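Local coordinates for protein glycerol-3-phosphate dehydrogenase [NAD(+)] 1 (Saccharomyces cerevisiae, PDB 4FGW) that catalyses the NAD-dependent interconversion of dihydroxyacetone phosphate and sn-glycerol 3-phosphate, feeding glycerol production when yeast meets hyperosmotic stress, at residues A50-E55 with F222-F227; D110-V115 with S135-H140; K33-T38 with D117-V122. All blocks are in the same frame, centred on the assembly; numbering follows the deposited sequence.

How the contacts relate
The three contacts sit in the Rossmann-type NAD-binding domain. Contact 3 pairs strands 35-40 and 120-123 in the middle of its sheet, and the other two lie against it: contact 1 has its centre about 16 Å from that of contact 3, contact 2 about 14 Å. Val53 CG1 of contact 1 packs on Val37 CG1 of contact 3 at 3.7 Å, while Ser114 O of contact 2 lies 2.7 Å from Thr38 OG1, a probable hydrogen bond. Contacts 1 and 2 do not touch, their nearest atoms being about 11 Å apart. Strand 35-40 leads into Gly41 to Gly46, the NAD(+) site inferred by similarity, and helix 44-59 of contact 1 begins within that segment.

Contact 1: A50-E55 with F222-F227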
# COMPACT_ATOMS: atom_id res chain seq x y z
N ALA A 50 -5.57 -9.05 -26.11
CA ALA A 50 -5.60 -9.93 -27.28
C ALA A 50 -4.18 -10.20 -27.80
O ALA A 50 -3.92 -11.29 -28.31
CB ALA A 50 -6.45 -9.32 -28.37
N LYS A 51 -3.27 -9.22 -27.65
CA LYS A 51 -1.85 -9.31 -28.03
C LYS A 51 -1.14 -10.27 -27.06
O LYS A 51 -0.37 -11.12 -27.50
CB LYS A 51 -1.20 -7.91 -28.02
CG LYS A 51 0.29 -7.88 -28.35
CD LYS A 51 0.88 -6.50 -28.13
CE LYS A 51 2.37 -6.44 -28.38
NZ LYS A 51 3.16 -6.92 -27.22
N VAL A 52 -1.43 -10.12 -25.75
CA VAL A 52 -0.92 -10.94 -24.64
C VAL A 52 -1.32 -12.42 -24.86
O VAL A 52 -0.47 -13.31 -24.78
CB VAL A 52 -1.43 -10.36 -23.28
CG1 VAL A 52 -1.30 -11.36 -22.13
CG2 VAL A 52 -0.74 -9.05 -22.94
N VAL A 53 -2.62 -12.64 -25.16
CA VAL A 53 -3.22 -13.95 -25.42
C VAL A 53 -2.65 -14.60 -26.70
O VAL A 53 -2.28 -15.78 -26.66
CB VAL A 53 -4.77 -13.87 -25.37
CG1 VAL A 53 -5.43 -15.06 -26.04
CG2 VAL A 53 -5.25 -13.73 -23.92
N ALA A 54 -2.52 -13.83 -27.81
CA ALA A 54 -1.95 -14.33 -29.08
C ALA A 54 -0.49 -14.76 -28.95
O ALA A 54 -0.08 -15.73 -29.60
CB ALA A 54 -2.11 -13.29 -30.19
N GLU A 55 0.28 -14.05 -28.11
CA GLU A 55 1.69 -14.35 -27.82
C GLU A 55 1.81 -15.70 -27.11
O GLU A 55 2.69 -16.49 -27.44
CB GLU A 55 2.30 -13.24 -26.94
CG GLU A 55 2.76 -12.02 -27.72
CD GLU A 55 3.06 -10.78 -26.88
OE1 GLU A 55 3.28 -10.92 -25.66
OE2 GLU A 55 3.07 -9.67 -27.46
N PHE A 222 -2.37 -15.86 -19.75
CA PHE A 222 -2.10 -14.45 -19.51
C PHE A 222 -0.68 -14.06 -19.12
O PHE A 222 -0.28 -12.93 -19.40
CB PHE A 222 -3.14 -13.86 -18.54
CG PHE A 222 -4.58 -13.99 -18.99
CD1 PHE A 222 -5.09 -13.17 -19.99
CD2 PHE A 222 -5.43 -14.92 -18.40
CE1 PHE A 222 -6.42 -13.27 -20.39
CE2 PHE A 222 -6.76 -15.03 -18.80
CZ PHE A 222 -7.25 -14.21 -19.80
N HIS A 223 0.07 -14.96 -18.44
CA HIS A 223 1.42 -14.66 -17.98
C HIS A 223 2.42 -14.38 -19.10
O HIS A 223 2.51 -15.14 -20.07
CB HIS A 223 1.97 -15.72 -17.01
CG HIS A 223 3.23 -15.30 -16.31
ND1 HIS A 223 3.19 -14.64 -15.10
CD2 HIS A 223 4.52 -15.42 -16.71
CE1 HIS A 223 4.46 -14.40 -14.79
NE2 HIS A 223 5.29 -14.84 -15.73
N ARG A 224 3.15 -13.26 -18.96
CA ARG A 224 4.20 -12.82 -19.88
C ARG A 224 5.39 -12.35 -19.03
O ARG A 224 5.17 -11.98 -17.88
CB ARG A 224 3.71 -11.65 -20.78
CG ARG A 224 2.49 -11.93 -21.67
CD ARG A 224 2.69 -13.03 -22.71
NE ARG A 224 3.71 -12.71 -23.71
CZ ARG A 224 4.78 -13.45 -23.96
NH1 ARG A 224 4.98 -14.58 -23.30
NH2 ARG A 224 5.65 -13.08 -24.89
N PRO A 225 6.64 -12.32 -19.55
CA PRO A 225 7.76 -11.81 -18.72
C PRO A 225 7.58 -10.35 -18.27
O PRO A 225 8.01 -9.98 -17.18
CB PRO A 225 8.99 -11.99 -19.62
CG PRO A 225 8.57 -13.03 -20.64
CD PRO A 225 7.12 -12.74 -20.88
N TYR A 226 6.89 -9.54 -19.10
CA TYR A 226 6.57 -8.13 -18.86
C TYR A 226 5.19 -7.95 -18.19
O TYR A 226 4.77 -6.82 -17.94
CB TYR A 226 6.64 -7.34 -20.19
CG TYR A 226 5.61 -7.78 -21.22
CD1 TYR A 226 4.32 -7.25 -21.22
CD2 TYR A 226 5.93 -8.70 -22.22
CE1 TYR A 226 3.37 -7.64 -22.16
CE2 TYR A 226 5.00 -9.09 -23.17
CZ TYR A 226 3.72 -8.56 -23.14
OH TYR A 226 2.79 -8.94 -24.08
N PHE A 227 4.46 -9.04 -17.97
CA PHE A 227 3.11 -8.99 -17.40
C PHE A 227 2.91 -10.17 -16.46
O PHE A 227 2.43 -11.23 -16.89
CB PHE A 227 2.07 -9.00 -18.55
CG PHE A 227 0.64 -8.66 -18.22
CD1 PHE A 227 0.31 -7.46 -17.59
CD2 PHE A 227 -0.40 -9.50 -18.62
CE1 PHE A 227 -1.02 -7.13 -17.34
CE2 PHE A 227 -1.73 -9.15 -18.38
CZ PHE A 227 -2.03 -7.96 -17.75
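Glu55 reaches from helix 44-59 to Arg224 and Tyr226, tying the first helix of the Rossmann-type domain to the loop that joins helix 215-222 to strand 227-232. Its OE1 accepts from two donors. Arg224 NE approaches on the anti lone pair at 2.7 Å, close to the guanidinium plane, in a salt bridge; Tyr226 OH comes to the syn side at 2.6 Å, 23° out of the carboxylate plane. Arg224 NH2 adds a weak bond to the same oxygen. The carboxylate stands at 71° to the guanidinium plane, so the two groups do not form a flat, two-pronged pair, and Glu55 CB instead lies over one face of the guanidinium.

The apolar half of the contact is carried by two valines. Val52 CG1 points at the Phe222 carbonyl oxygen, 3.3 Å away, and also meets Arg224 CG and Phe227 CD2; CG2 of the same residue comes up to Tyr226 OH. The next residue, Val53, packs its CG2 on Phe222 CE1 at 3.7 Å, the two side chains running side by side in the same direction.

Behind this first shell, a type I turn from Arg224 to Phe227 places the arginine and tyrosine together, and Arg224 CB lies over one face of the Tyr226 ring, near its rim. Val188 of helix 185-189 touches Val52, Tyr226 and Phe227 alike, while Phe227 also approaches Trp45, a residue of the NAD(+) site assigned by similarity. Lys51 has a second acidic partner in Glu191. Through its bend at chi4 (-81°), Lys51 brings NZ to the syn lone pair of Glu55 OE2, at 2.8 Å.

Contact 2: D110-V115 with S135-H140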
# COMPACT_ATOMS: atom_id res chain seq x y z
N ASP A 110 -17.81 -9.77 -37.20
CA ASP A 110 -19.00 -10.52 -36.82
C ASP A 110 -18.82 -11.16 -35.44
O ASP A 110 -17.93 -11.98 -35.25
CB ASP A 110 -19.33 -11.58 -37.89
CG ASP A 110 -20.70 -12.21 -37.75
OD1 ASP A 110 -20.94 -12.92 -36.75
OD2 ASP A 110 -21.52 -12.07 -38.69
N LEU A 111 -19.66 -10.74 -34.50
CA LEU A 111 -19.65 -11.28 -33.18
C LEU A 111 -19.75 -12.78 -33.21
O LEU A 111 -18.91 -13.46 -32.65
CB LEU A 111 -20.83 -10.72 -32.40
CG LEU A 111 -20.80 -10.76 -30.88
CD1 LEU A 111 -19.45 -10.39 -30.36
CD2 LEU A 111 -21.83 -9.84 -30.30
N ILE A 112 -20.77 -13.30 -33.86
CA ILE A 112 -21.03 -14.72 -33.86
C ILE A 112 -19.94 -15.52 -34.53
O ILE A 112 -19.64 -16.62 -34.13
CB ILE A 112 -22.37 -15.02 -34.52
CG1 ILE A 112 -23.41 -14.07 -33.94
CG2 ILE A 112 -22.80 -16.44 -34.25
CD1 ILE A 112 -22.84 -13.29 -32.85
N ASP A 113 -19.33 -14.97 -35.56
CA ASP A 113 -18.29 -15.71 -36.25
C ASP A 113 -17.05 -15.86 -35.38
O ASP A 113 -16.35 -16.86 -35.44
CB ASP A 113 -17.92 -15.04 -37.58
CG ASP A 113 -16.94 -15.85 -38.39
OD1 ASP A 113 -16.15 -15.28 -39.15
OD2 ASP A 113 -16.94 -17.08 -38.26
N SER A 114 -16.79 -14.85 -34.56
CA SER A 114 -15.61 -14.82 -33.69
C SER A 114 -15.75 -15.87 -32.57
O SER A 114 -14.75 -16.42 -32.11
CB SER A 114 -15.42 -13.43 -33.09
OG SER A 114 -16.48 -13.07 -32.23
N VAL A 115 -17.00 -16.15 -32.17
CA VAL A 115 -17.39 -17.10 -31.13
C VAL A 115 -17.56 -18.55 -31.67
O VAL A 115 -17.65 -19.49 -30.88
CB VAL A 115 -18.61 -16.51 -30.35
CG1 VAL A 115 -19.56 -17.58 -29.79
CG2 VAL A 115 -18.14 -15.56 -29.25
N SER A 135 -26.86 -9.69 -24.88
CA SER A 135 -28.14 -9.85 -25.57
C SER A 135 -27.94 -10.41 -26.98
O SER A 135 -28.77 -11.19 -27.45
CB SER A 135 -28.89 -8.53 -25.63
OG SER A 135 -30.24 -8.71 -26.03
N GLN A 136 -26.82 -10.08 -27.59
CA GLN A 136 -26.47 -10.56 -28.91
C GLN A 136 -25.80 -11.89 -28.94
O GLN A 136 -25.77 -12.55 -29.95
CB GLN A 136 -25.52 -9.61 -29.56
CG GLN A 136 -25.96 -8.24 -29.48
CD GLN A 136 -26.16 -7.67 -30.82
OE1 GLN A 136 -25.59 -6.65 -31.16
NE2 GLN A 136 -26.97 -8.34 -31.63
N LEU A 137 -25.19 -12.26 -27.83
CA LEU A 137 -24.57 -13.58 -27.71
C LEU A 137 -25.52 -14.67 -27.20
O LEU A 137 -25.23 -15.85 -27.38
CB LEU A 137 -23.26 -13.54 -26.90
CG LEU A 137 -22.04 -12.90 -27.57
CD1 LEU A 137 -20.91 -12.74 -26.57
CD2 LEU A 137 -21.55 -13.72 -28.76
N LYS A 138 -26.66 -14.27 -26.58
CA LYS A 138 -27.67 -15.20 -26.05
C LYS A 138 -28.10 -16.22 -27.12
O LYS A 138 -28.57 -15.83 -28.19
CB LYS A 138 -28.92 -14.44 -25.54
CG LYS A 138 -28.83 -13.99 -24.09
CD LYS A 138 -30.21 -13.96 -23.45
CE LYS A 138 -30.16 -13.45 -22.03
NZ LYS A 138 -31.48 -13.53 -21.36
N GLY A 139 -27.88 -17.50 -26.82
CA GLY A 139 -28.21 -18.61 -27.72
C GLY A 139 -27.21 -18.81 -28.84
O GLY A 139 -27.54 -19.45 -29.85
N HIS A 140 -25.98 -18.26 -28.69
CA HIS A 140 -24.92 -18.37 -29.69
C HIS A 140 -23.57 -18.78 -29.11
O HIS A 140 -22.63 -18.99 -29.87
CB HIS A 140 -24.78 -17.05 -30.48
CG HIS A 140 -25.96 -16.72 -31.34
ND1 HIS A 140 -26.77 -15.64 -31.05
CD2 HIS A 140 -26.42 -17.34 -32.45
CE1 HIS A 140 -27.70 -15.64 -31.99
NE2 HIS A 140 -27.53 -16.64 -32.85
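Leu111 and Leu137 meet at the centre of an apolar contact, their side chains crossing at about a right angle, with Leu111 CG 3.7 Å from Leu137 CD2. That same methyl of Leu137 also receives Val115 CG2 at 3.9 Å and, more loosely, Ile112 CD1, so one branch faces three residues of helix 111-115. Leu111 CG lies anti to the backbone N (chi1 -160°), which carries CD2 on to Gln136 CB. An alanine at Leu111 would remove CG and both methyls, and is likely to leave Leu137 CD2 and Gln136 CB facing a gap.

Nearer the surface, Ile112 CG2 approaches His140 CD2 at 4.1 Å, and Val115 CG1 rests against the His140 carbonyl oxygen. These residues join the two short helices that flank strand 120-123 along the chain, one leading into it and the other following it, on one side of the Rossmann-type sheet. Leu111 reaches Trp71 and Ile40 on neighbouring strands, Val115 reaches Ile121, and Leu137 reaches Phe123.

Polar bonds shape each segment separately. Asp110 is the N-cap of helix 111-115: its OD1 accepts from Asp113 N at 2.9 Å, the donor standing 37° out of the carboxylate plane. On the other segment the chain leaves helical geometry at Lys138 and turns through Gly139, whose phi is positive. His140 N then returns to Leu137 O at 2.8 Å, and a weak bond links His140 ND1 to Gln136 O.

Contact 3: K33-T38 with D117-V122; sequences KPFKVT and DVDIIV
Lys36 O accepts from two successive backbone amides, Asp119 N at 3.0 Å and Ile120 N at 3.1 Å, the second lying nearly in line with the carbonyl and the first tilted 20° from its plane. From there the pairing is regular: Thr38 N donates to Ile120 O, and Val122 N to Thr38 O at 2.8 Å. Asp119 answers with its side chain, OD2 taking the Lys36 amide on its anti lone pair at 2.9 Å in an almost straight bond (178°). The carboxylate thus appears to stand in for a main-chain acceptor where regular pairing begins.

Strands 35-40 and 120-123 are parallel neighbours inside the Rossmann-type sheet, their short segments 20° apart, with strand 67-71 and strand 146-149 on their outer flanks. Strand 35-40 runs on toward the glycine-rich segment Gly41-Gly46, which binds NAD(+) by similarity and runs into the start of helix 44-59.

Among the apolar contacts, Phe35 CB meets Ile120 CD1 at 3.7 Å and the edge of its ring faces Asp119 CB. Val37 CG1, the branch turned away from its own amide nitrogen, touches both Ile120 CB and Val122 CG2; helices 44-59 and 215-222 pack on this face through Val53 and Leu221. On the opposite face Thr38 and Val118 cross at about a right angle, and the Thr38 hydroxyl has its polar partner in Ser114 O.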
# COMPACT_ATOMS: atom_id res chain seq x y z
N LYS A 33 -9.59 -30.36 -29.25
CA LYS A 33 -8.64 -30.64 -28.17
C LYS A 33 -7.94 -29.37 -27.63
O LYS A 33 -8.14 -29.08 -26.44
CB LYS A 33 -7.68 -31.80 -28.53
CG LYS A 33 -6.56 -32.09 -27.53
CD LYS A 33 -7.05 -32.74 -26.23
CE LYS A 33 -5.92 -33.00 -25.26
NZ LYS A 33 -5.19 -31.76 -24.87
N PRO A 34 -7.14 -28.58 -28.42
CA PRO A 34 -6.54 -27.36 -27.84
C PRO A 34 -7.59 -26.26 -27.68
O PRO A 34 -8.64 -26.31 -28.32
CB PRO A 34 -5.46 -26.96 -28.86
CG PRO A 34 -5.45 -28.06 -29.91
CD PRO A 34 -6.79 -28.72 -29.84
N PHE A 35 -7.33 -25.29 -26.79
CA PHE A 35 -8.28 -24.22 -26.50
C PHE A 35 -8.25 -23.04 -27.46
O PHE A 35 -7.23 -22.37 -27.60
CB PHE A 35 -8.17 -23.76 -25.03
CG PHE A 35 -8.36 -24.85 -24.00
CD1 PHE A 35 -9.58 -25.51 -23.87
CD2 PHE A 35 -7.32 -25.21 -23.15
CE1 PHE A 35 -9.75 -26.52 -22.93
CE2 PHE A 35 -7.49 -26.22 -22.20
CZ PHE A 35 -8.70 -26.87 -22.09
N LYS A 36 -9.39 -22.80 -28.13
CA LYS A 36 -9.57 -21.68 -29.06
C LYS A 36 -9.98 -20.46 -28.22
O LYS A 36 -10.92 -20.55 -27.43
CB LYS A 36 -10.64 -22.03 -30.10
CG LYS A 36 -10.33 -21.48 -31.49
CD LYS A 36 -11.23 -22.10 -32.57
CE LYS A 36 -10.62 -23.33 -33.22
NZ LYS A 36 -11.49 -23.86 -34.30
N VAL A 37 -9.23 -19.35 -28.35
CA VAL A 37 -9.48 -18.13 -27.57
C VAL A 37 -10.00 -16.97 -28.42
O VAL A 37 -9.45 -16.69 -29.49
CB VAL A 37 -8.26 -17.71 -26.70
CG1 VAL A 37 -8.68 -16.78 -25.56
CG2 VAL A 37 -7.50 -18.92 -26.14
N THR A 38 -11.06 -16.31 -27.94
CA THR A 38 -11.66 -15.13 -28.57
C THR A 38 -11.76 -13.98 -27.57
O THR A 38 -12.18 -14.18 -26.42
CB THR A 38 -13.01 -15.47 -29.24
OG1 THR A 38 -12.80 -16.42 -30.28
CG2 THR A 38 -13.72 -14.23 -29.82
N ASP A 117 -17.57 -21.89 -32.29
CA ASP A 117 -17.04 -22.78 -31.28
C ASP A 117 -15.67 -22.35 -30.78
O ASP A 117 -14.64 -22.53 -31.41
CB ASP A 117 -17.13 -24.27 -31.64
CG ASP A 117 -18.03 -25.03 -30.68
OD1 ASP A 117 -17.53 -25.59 -29.69
OD2 ASP A 117 -19.26 -25.03 -30.90
N VAL A 118 -15.73 -21.76 -29.61
CA VAL A 118 -14.64 -21.11 -28.99
C VAL A 118 -14.71 -21.73 -27.63
O VAL A 118 -15.77 -22.10 -27.17
CB VAL A 118 -14.95 -19.65 -28.88
CG1 VAL A 118 -16.03 -19.45 -27.87
CG2 VAL A 118 -13.74 -18.85 -28.56
N ASP A 119 -13.57 -21.82 -26.98
CA ASP A 119 -13.44 -22.49 -25.69
C ASP A 119 -13.35 -21.44 -24.59
O ASP A 119 -14.04 -21.57 -23.58
CB ASP A 119 -12.23 -23.44 -25.67
CG ASP A 119 -12.35 -24.58 -26.65
OD1 ASP A 119 -13.15 -25.51 -26.38
OD2 ASP A 119 -11.65 -24.56 -27.68
N ILE A 120 -12.52 -20.39 -24.80
CA ILE A 120 -12.32 -19.31 -23.83
C ILE A 120 -12.69 -17.95 -24.42
O ILE A 120 -12.15 -17.55 -25.45
CB ILE A 120 -10.87 -19.32 -23.25
CG1 ILE A 120 -10.42 -20.74 -22.80
CG2 ILE A 120 -10.72 -18.29 -22.10
CD1 ILE A 120 -8.89 -20.96 -22.71
N ILE A 121 -13.61 -17.23 -23.75
CA ILE A 121 -14.00 -15.87 -24.14
C ILE A 121 -13.40 -14.88 -23.14
O ILE A 121 -13.59 -15.02 -21.93
CB ILE A 121 -15.53 -15.64 -24.35
CG1 ILE A 121 -16.09 -16.55 -25.46
CG2 ILE A 121 -15.81 -14.16 -24.68
CD1 ILE A 121 -17.63 -16.57 -25.59
N VAL A 122 -12.66 -13.88 -23.65
CA VAL A 122 -12.06 -12.83 -22.83
C VAL A 122 -12.88 -11.56 -23.12
O VAL A 122 -12.81 -11.04 -24.23
CB VAL A 122 -10.54 -12.65 -23.09
CG1 VAL A 122 -9.95 -11.58 -22.18
CG2 VAL A 122 -9.78 -13.96 -22.92